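Local coordinates for phage tail sheath protein (Desulfitobacterium hafniense, PDB 3HXL) that probably forms part of the contractile sheath around a phage-type tail, at residues 249-261 against 287-299. Sequence-based numbering, arbitrary orientation.
Sequences VKNGVVLADGTIL and GYDEAVDVAPRYT
Methyl CG2 of Val253 sits over the centre of the Tyr288 ring, a CH-pi contact 3.8 Å from the centroid and only 6° off the ring normal. Methyls of Leu255 and Leu261 approach the same ring obliquely, CD1 of Leu261 beside the phenol oxygen, while Trp269 stacks on it from elsewhere in the chain. A tyrosine suits this place because its ring packs against methyls of Val253, Leu255 and Leu261 while its OH reaches Glu77. At the far end of the contact the Tyr298 ring slides past the Asn251 amide, their planes 42° apart, and the aliphatic carbons of Lys250 cross by its hydroxyl on the way to a salt bridge with Glu311. With chi1 at 62°, Asn251 turns its amide toward Pro296, whose O lies in the amide plane, 3.0 Å from ND2 in a nearly straight bond. Its OD1 takes the backbone N of Phe314, so both ends of this buried amide are used.

Between these ends, strand 252-255 pairs antiparallel with the short strands 294-295, at the margin of the mixed sheet of the subtilisin-like domain, and 291-292; the chain turns a corner between them at Asp293. A classic beta bulge interrupts the ladder: Val292 and Asp293 both face Val254, whose O accepts a 2.7 Å bond from Val292 N and a weak one from Asp293 N. Beta-branched Val253 and Val294 share one face of the sheet, where both also touch Phe314 and Ala321; the small side chain of Ala291 lets its CB come within 3.9 Å of Val253 CB. On the other face Val254 lies alongside Asp293, its CG2 near Ala295 CB. The carboxylate of Asp293 leads away from the strand pair, where OD1 accepts from Val294 N, and Arg297 grips the same oxygen side-on with NE and NH2.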
# COMPACT_ATOMS: atom_id res chain seq x y z
N VAL A 249 -10.66 10.94 -2.51
CA VAL A 249 -11.93 10.22 -2.43
C VAL A 249 -12.94 11.07 -1.68
O VAL A 249 -12.70 11.47 -0.54
CB VAL A 249 -11.75 8.88 -1.69
CG1 VAL A 249 -13.05 8.09 -1.71
CG2 VAL A 249 -10.62 8.08 -2.32
N LYS A 250 -14.08 11.36 -2.32
CA LYS A 250 -15.12 12.20 -1.73
C LYS A 250 -16.11 11.48 -0.84
O LYS A 250 -16.43 11.94 0.27
CB LYS A 250 -15.89 12.92 -2.85
CG LYS A 250 -16.85 14.02 -2.35
CD LYS A 250 -17.59 14.67 -3.51
CE LYS A 250 -18.45 15.86 -3.05
NZ LYS A 250 -17.63 16.96 -2.47
N ASN A 251 -16.62 10.34 -1.31
CA ASN A 251 -17.60 9.59 -0.54
C ASN A 251 -17.18 8.14 -0.27
O ASN A 251 -16.12 7.69 -0.71
CB ASN A 251 -18.99 9.64 -1.21
CG ASN A 251 -19.01 9.02 -2.61
OD1 ASN A 251 -17.97 8.81 -3.22
ND2 ASN A 251 -20.20 8.75 -3.12
N GLY A 252 -18.02 7.44 0.47
CA GLY A 252 -17.75 6.06 0.80
C GLY A 252 -18.76 5.14 0.15
O GLY A 252 -19.48 5.54 -0.77
N VAL A 253 -18.84 3.92 0.65
CA VAL A 253 -19.75 2.95 0.07
C VAL A 253 -20.44 2.11 1.13
O VAL A 253 -20.11 2.17 2.31
CB VAL A 253 -19.01 2.01 -0.88
CG1 VAL A 253 -18.39 2.80 -2.03
CG2 VAL A 253 -17.91 1.27 -0.12
N VAL A 254 -21.43 1.34 0.69
CA VAL A 254 -22.16 0.45 1.57
C VAL A 254 -21.89 -0.94 1.03
O VAL A 254 -22.14 -1.22 -0.15
CB VAL A 254 -23.67 0.74 1.55
CG1 VAL A 254 -24.38 -0.19 2.51
CG2 VAL A 254 -23.93 2.20 1.93
N LEU A 255 -21.36 -1.80 1.89
CA LEU A 255 -21.02 -3.17 1.52
C LEU A 255 -22.22 -4.11 1.56
O LEU A 255 -23.25 -3.81 2.18
CB LEU A 255 -19.92 -3.69 2.46
CG LEU A 255 -18.63 -2.87 2.53
CD1 LEU A 255 -17.61 -3.62 3.39
CD2 LEU A 255 -18.07 -2.65 1.13
N ALA A 256 -22.09 -5.26 0.90
CA ALA A 256 -23.18 -6.23 0.87
C ALA A 256 -23.54 -6.74 2.26
O ALA A 256 -24.67 -7.17 2.50
CB ALA A 256 -22.82 -7.39 -0.05
N ASP A 257 -22.59 -6.70 3.19
CA ASP A 257 -22.84 -7.17 4.54
C ASP A 257 -23.48 -6.08 5.40
O ASP A 257 -23.68 -6.26 6.60
CB ASP A 257 -21.54 -7.66 5.19
CG ASP A 257 -20.62 -6.52 5.57
OD1 ASP A 257 -20.68 -5.46 4.91
OD2 ASP A 257 -19.81 -6.70 6.51
N GLY A 258 -23.79 -4.95 4.78
CA GLY A 258 -24.41 -3.84 5.50
C GLY A 258 -23.42 -2.80 6.00
O GLY A 258 -23.83 -1.71 6.39
N THR A 259 -22.13 -3.13 5.98
CA THR A 259 -21.08 -2.22 6.43
C THR A 259 -21.04 -0.90 5.65
O THR A 259 -21.06 -0.90 4.42
CB THR A 259 -19.68 -2.86 6.30
OG1 THR A 259 -19.64 -4.10 7.02
CG2 THR A 259 -18.60 -1.92 6.85
N ILE A 260 -20.99 0.21 6.37
CA ILE A 260 -20.91 1.51 5.73
C ILE A 260 -19.48 2.01 5.90
O ILE A 260 -19.01 2.20 7.02
CB ILE A 260 -21.87 2.55 6.37
CG1 ILE A 260 -23.33 2.17 6.10
CG2 ILE A 260 -21.59 3.94 5.81
CD1 ILE A 260 -23.89 1.16 7.07
N LEU A 261 -18.77 2.21 4.80
CA LEU A 261 -17.40 2.71 4.88
C LEU A 261 -17.37 4.19 4.54
O LEU A 261 -17.99 4.62 3.57
CB LEU A 261 -16.50 1.94 3.92
CG LEU A 261 -16.36 0.43 4.13
CD1 LEU A 261 -15.47 -0.14 3.02
CD2 LEU A 261 -15.75 0.13 5.50
N GLY A 287 -16.69 -1.34 -10.45
CA GLY A 287 -17.38 -1.29 -9.18
C GLY A 287 -16.47 -1.58 -8.01
O GLY A 287 -15.51 -2.34 -8.13
N TYR A 288 -16.76 -0.94 -6.88
CA TYR A 288 -15.99 -1.15 -5.66
C TYR A 288 -16.37 -2.56 -5.21
O TYR A 288 -17.53 -2.81 -4.87
CB TYR A 288 -16.42 -0.14 -4.60
CG TYR A 288 -15.71 -0.26 -3.27
CD1 TYR A 288 -15.78 -1.43 -2.51
CD2 TYR A 288 -14.98 0.81 -2.76
CE1 TYR A 288 -15.13 -1.53 -1.28
CE2 TYR A 288 -14.33 0.72 -1.53
CZ TYR A 288 -14.40 -0.45 -0.80
OH TYR A 288 -13.73 -0.55 0.40
N ASP A 289 -15.41 -3.48 -5.20
CA ASP A 289 -15.68 -4.86 -4.82
C ASP A 289 -16.45 -5.03 -3.51
O ASP A 289 -16.02 -4.56 -2.46
CB ASP A 289 -14.37 -5.65 -4.74
CG ASP A 289 -13.52 -5.48 -5.98
OD1 ASP A 289 -12.51 -4.75 -5.92
OD2 ASP A 289 -13.88 -6.07 -7.02
N GLU A 290 -17.59 -5.72 -3.59
CA GLU A 290 -18.44 -6.01 -2.42
C GLU A 290 -19.45 -4.90 -2.08
O GLU A 290 -20.31 -5.09 -1.23
CB GLU A 290 -17.59 -6.38 -1.18
CG GLU A 290 -18.39 -6.81 0.07
CD GLU A 290 -17.51 -7.18 1.26
OE1 GLU A 290 -16.28 -6.97 1.19
OE2 GLU A 290 -18.06 -7.69 2.27
N ALA A 291 -19.36 -3.76 -2.77
CA ALA A 291 -20.26 -2.64 -2.49
C ALA A 291 -21.57 -2.70 -3.26
O ALA A 291 -21.61 -3.09 -4.42
CB ALA A 291 -19.55 -1.34 -2.79
N VAL A 292 -22.65 -2.29 -2.61
CA VAL A 292 -23.95 -2.30 -3.26
C VAL A 292 -24.62 -0.93 -3.32
O VAL A 292 -25.69 -0.78 -3.91
CB VAL A 292 -24.90 -3.32 -2.58
CG1 VAL A 292 -24.28 -4.71 -2.66
CG2 VAL A 292 -25.16 -2.94 -1.12
N ASP A 293 -24.00 0.07 -2.72
CA ASP A 293 -24.55 1.42 -2.73
C ASP A 293 -23.42 2.37 -2.35
O ASP A 293 -22.32 1.92 -2.02
CB ASP A 293 -25.69 1.50 -1.69
CG ASP A 293 -26.69 2.62 -2.00
OD1 ASP A 293 -26.39 3.50 -2.83
OD2 ASP A 293 -27.78 2.62 -1.38
N VAL A 294 -23.67 3.67 -2.41
CA VAL A 294 -22.64 4.64 -2.05
C VAL A 294 -23.18 5.51 -0.92
O VAL A 294 -24.40 5.59 -0.73
CB VAL A 294 -22.24 5.52 -3.27
CG1 VAL A 294 -21.88 4.63 -4.45
CG2 VAL A 294 -23.37 6.47 -3.65
N ALA A 295 -22.29 6.15 -0.17
CA ALA A 295 -22.71 7.00 0.94
C ALA A 295 -21.73 8.14 1.17
O ALA A 295 -20.58 7.92 1.55
CB ALA A 295 -22.87 6.17 2.21
N PRO A 296 -22.18 9.39 0.97
CA PRO A 296 -23.54 9.70 0.53
C PRO A 296 -23.73 9.67 -0.98
O PRO A 296 -22.77 9.46 -1.74
CB PRO A 296 -23.76 11.09 1.09
CG PRO A 296 -22.41 11.71 0.93
CD PRO A 296 -21.48 10.61 1.41
N ARG A 297 -24.97 9.87 -1.41
CA ARG A 297 -25.30 9.91 -2.83
C ARG A 297 -25.35 11.38 -3.22
O ARG A 297 -25.56 12.24 -2.37
CB ARG A 297 -26.66 9.27 -3.08
CG ARG A 297 -26.68 7.76 -2.95
CD ARG A 297 -28.02 7.21 -3.41
NE ARG A 297 -27.99 5.77 -3.58
CZ ARG A 297 -29.00 5.06 -4.08
NH1 ARG A 297 -30.12 5.68 -4.44
NH2 ARG A 297 -28.90 3.75 -4.21
N TYR A 298 -25.15 11.66 -4.50
CA TYR A 298 -25.15 13.02 -5.01
C TYR A 298 -26.06 13.17 -6.22
O TYR A 298 -26.38 12.19 -6.90
CB TYR A 298 -23.73 13.42 -5.44
CG TYR A 298 -22.68 13.29 -4.35
CD1 TYR A 298 -22.68 14.16 -3.25
CD2 TYR A 298 -21.70 12.31 -4.41
CE1 TYR A 298 -21.72 14.05 -2.25
CE2 TYR A 298 -20.73 12.18 -3.41
CZ TYR A 298 -20.75 13.05 -2.33
OH TYR A 298 -19.83 12.91 -1.33
N THR A 299 -26.48 14.40 -6.49
CA THR A 299 -27.33 14.68 -7.64
C THR A 299 -26.42 14.84 -8.86
O THR A 299 -25.21 14.95 -8.72
CB THR A 299 -28.12 15.99 -7.45
OG1 THR A 299 -27.20 17.09 -7.39
CG2 THR A 299 -28.92 15.94 -6.16